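Local coordinates for protein diphosphomevalonate decarboxylase, putative (Trypanosoma brucei, PDB 2HKE) that probably catalyses the ATP-dependent decarboxylation of (R)-5-diphosphomevalonate to isopentenyl diphosphate, a step of the mevalonate pathway to isoprenoids and sterols, at residues Phe16-Gly21 with Thr291-Ala296. The protein carries 1 engineered substitution. Residues are numbered along the deposited sequence; the frame is centred on the assembly and turned at random.
Sequences FIKYWG and TFDAGA. With SO4 (sulfate ion), chain C.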
# COMPACT_ATOMS: atom_id res chain seq x y z
N PHE A 16 -0.42 -7.26 -3.95
CA PHE A 16 -0.74 -7.98 -5.21
C PHE A 16 -1.71 -9.14 -4.98
O PHE A 16 -2.36 -9.57 -5.93
CB PHE A 16 0.52 -8.40 -5.94
CG PHE A 16 1.48 -9.14 -5.10
CD1 PHE A 16 1.37 -10.50 -5.01
CD2 PHE A 16 2.48 -8.50 -4.39
CE1 PHE A 16 2.21 -11.24 -4.21
CE2 PHE A 16 3.33 -9.26 -3.56
CZ PHE A 16 3.20 -10.62 -3.51
N ILE A 17 -1.76 -9.68 -3.74
CA ILE A 17 -2.80 -10.56 -3.28
C ILE A 17 -3.59 -9.76 -2.28
O ILE A 17 -3.08 -9.28 -1.25
CB ILE A 17 -2.30 -11.93 -2.76
CG1 ILE A 17 -1.70 -12.72 -3.95
CG2 ILE A 17 -3.51 -12.70 -2.08
CD1 ILE A 17 -0.93 -13.93 -3.50
N LYS A 18 -4.82 -9.50 -2.65
CA LYS A 18 -5.61 -8.47 -1.98
C LYS A 18 -6.22 -8.75 -0.61
O LYS A 18 -6.78 -9.81 -0.37
CB LYS A 18 -6.72 -8.04 -2.92
CG LYS A 18 -6.24 -7.63 -4.33
CD LYS A 18 -5.39 -6.38 -4.24
CE LYS A 18 -5.04 -5.80 -5.60
NZ LYS A 18 -4.20 -4.52 -5.50
N TYR A 19 -6.17 -7.73 0.25
CA TYR A 19 -6.95 -7.67 1.46
C TYR A 19 -8.32 -7.04 1.08
O TYR A 19 -8.37 -5.93 0.63
CB TYR A 19 -6.22 -6.79 2.47
CG TYR A 19 -7.03 -6.22 3.63
CD1 TYR A 19 -7.88 -7.02 4.38
CD2 TYR A 19 -6.90 -4.87 4.01
CE1 TYR A 19 -8.61 -6.49 5.44
CE2 TYR A 19 -7.58 -4.34 5.08
CZ TYR A 19 -8.45 -5.13 5.77
OH TYR A 19 -9.11 -4.61 6.83
N TRP A 20 -9.42 -7.78 1.27
CA TRP A 20 -10.73 -7.24 1.03
C TRP A 20 -11.70 -8.09 1.83
O TRP A 20 -12.13 -9.12 1.38
CB TRP A 20 -11.07 -7.23 -0.45
CG TRP A 20 -12.26 -6.36 -0.79
CD1 TRP A 20 -13.48 -6.77 -1.20
CD2 TRP A 20 -12.26 -4.96 -0.83
NE1 TRP A 20 -14.30 -5.68 -1.44
CE2 TRP A 20 -13.55 -4.55 -1.23
CE3 TRP A 20 -11.31 -3.97 -0.53
CZ2 TRP A 20 -13.90 -3.22 -1.33
CZ3 TRP A 20 -11.69 -2.63 -0.62
CH2 TRP A 20 -12.98 -2.28 -1.01
N GLY A 21 -11.95 -7.65 3.06
CA GLY A 21 -12.85 -8.29 3.97
C GLY A 21 -12.26 -8.62 5.34
O GLY A 21 -11.18 -9.24 5.43
N THR A 291 -1.87 -3.55 -11.25
CA THR A 291 -2.78 -3.83 -10.18
C THR A 291 -3.44 -2.53 -9.75
O THR A 291 -2.81 -1.50 -9.76
CB THR A 291 -2.14 -4.59 -9.02
OG1 THR A 291 -3.18 -5.07 -8.17
CG2 THR A 291 -1.21 -3.72 -8.19
N PHE A 292 -4.73 -2.62 -9.42
CA PHE A 292 -5.49 -1.55 -8.82
C PHE A 292 -5.89 -1.97 -7.42
O PHE A 292 -6.19 -3.14 -7.20
CB PHE A 292 -6.78 -1.27 -9.65
CG PHE A 292 -6.49 -0.80 -11.06
CD1 PHE A 292 -6.12 -1.71 -12.02
CD2 PHE A 292 -6.52 0.55 -11.40
CE1 PHE A 292 -5.83 -1.33 -13.30
CE2 PHE A 292 -6.20 0.95 -12.67
CZ PHE A 292 -5.84 0.02 -13.62
N ASP A 293 -5.91 -1.02 -6.50
CA ASP A 293 -6.25 -1.28 -5.09
C ASP A 293 -7.38 -0.36 -4.57
O ASP A 293 -7.17 0.53 -3.76
CB ASP A 293 -4.98 -1.13 -4.24
CG ASP A 293 -4.88 -2.14 -3.06
OD1 ASP A 293 -5.13 -3.35 -3.23
OD2 ASP A 293 -4.61 -1.68 -1.91
N ALA A 294 -8.61 -0.56 -4.99
CA ALA A 294 -9.71 0.26 -4.39
C ALA A 294 -9.59 1.74 -4.74
O ALA A 294 -9.85 2.66 -3.95
CB ALA A 294 -9.86 0.08 -2.83
N GLY A 295 -9.17 1.97 -5.97
CA GLY A 295 -8.97 3.31 -6.48
C GLY A 295 -8.74 3.20 -7.96
O GLY A 295 -8.73 2.10 -8.50
N ALA A 296 -8.54 4.35 -8.60
CA ALA A 296 -8.38 4.40 -10.03
C ALA A 296 -6.91 4.27 -10.44
O ALA A 296 -6.64 4.00 -11.59
CB ALA A 296 -8.93 5.73 -10.59
S SO4 C . -9.06 -1.03 7.16
O1 SO4 C . -10.48 -1.10 7.48
O2 SO4 C . -8.89 -1.01 5.73
O3 SO4 C . -8.48 0.19 7.72
O4 SO4 C . -8.38 -2.22 7.69
O HOH W 1 -2.92 -7.59 -7.71
O HOH W 2 -5.65 -4.96 -0.82
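K18 drives its ammonium into the 291-296 loop, where three oxygens take it: T291 OG1 at 2.9 Å, F292 O at 3.0 Å and, as a salt bridge, D293 OD1 at 2.7 Å from NZ. A bend at chi2 (-65°) swings the otherwise extended chain round, and it meets T291 tip to tip. D293 comes in across the lysine, and NZ takes OD1 on its anti side, 33° out of the carboxylate plane; the F292 carbonyl is approached from above its plane. A15 O, at the end of strand 5-15, is a fourth acceptor round the buried NZ, so at least one of its three hydrogens must be shared. The contact joins the N-terminal and C-terminal domains of a GHMP-type fold, tying the loop after strand 5-15 to the loop after strand 288-291. Two waters extend the bridge: one donates to F16 O and accepts from T291 OG1 (2.6 Å), the other accepts from Y19 N and donates to D293 OD1. Further along, the indole of W20 meets A294 obliquely, CZ3 to CB 3.9 Å, while its NE1 bonds to S206. Y19 OH donates to O4 of a sulfate, probably from the crystallisation liquor, that K22 also binds.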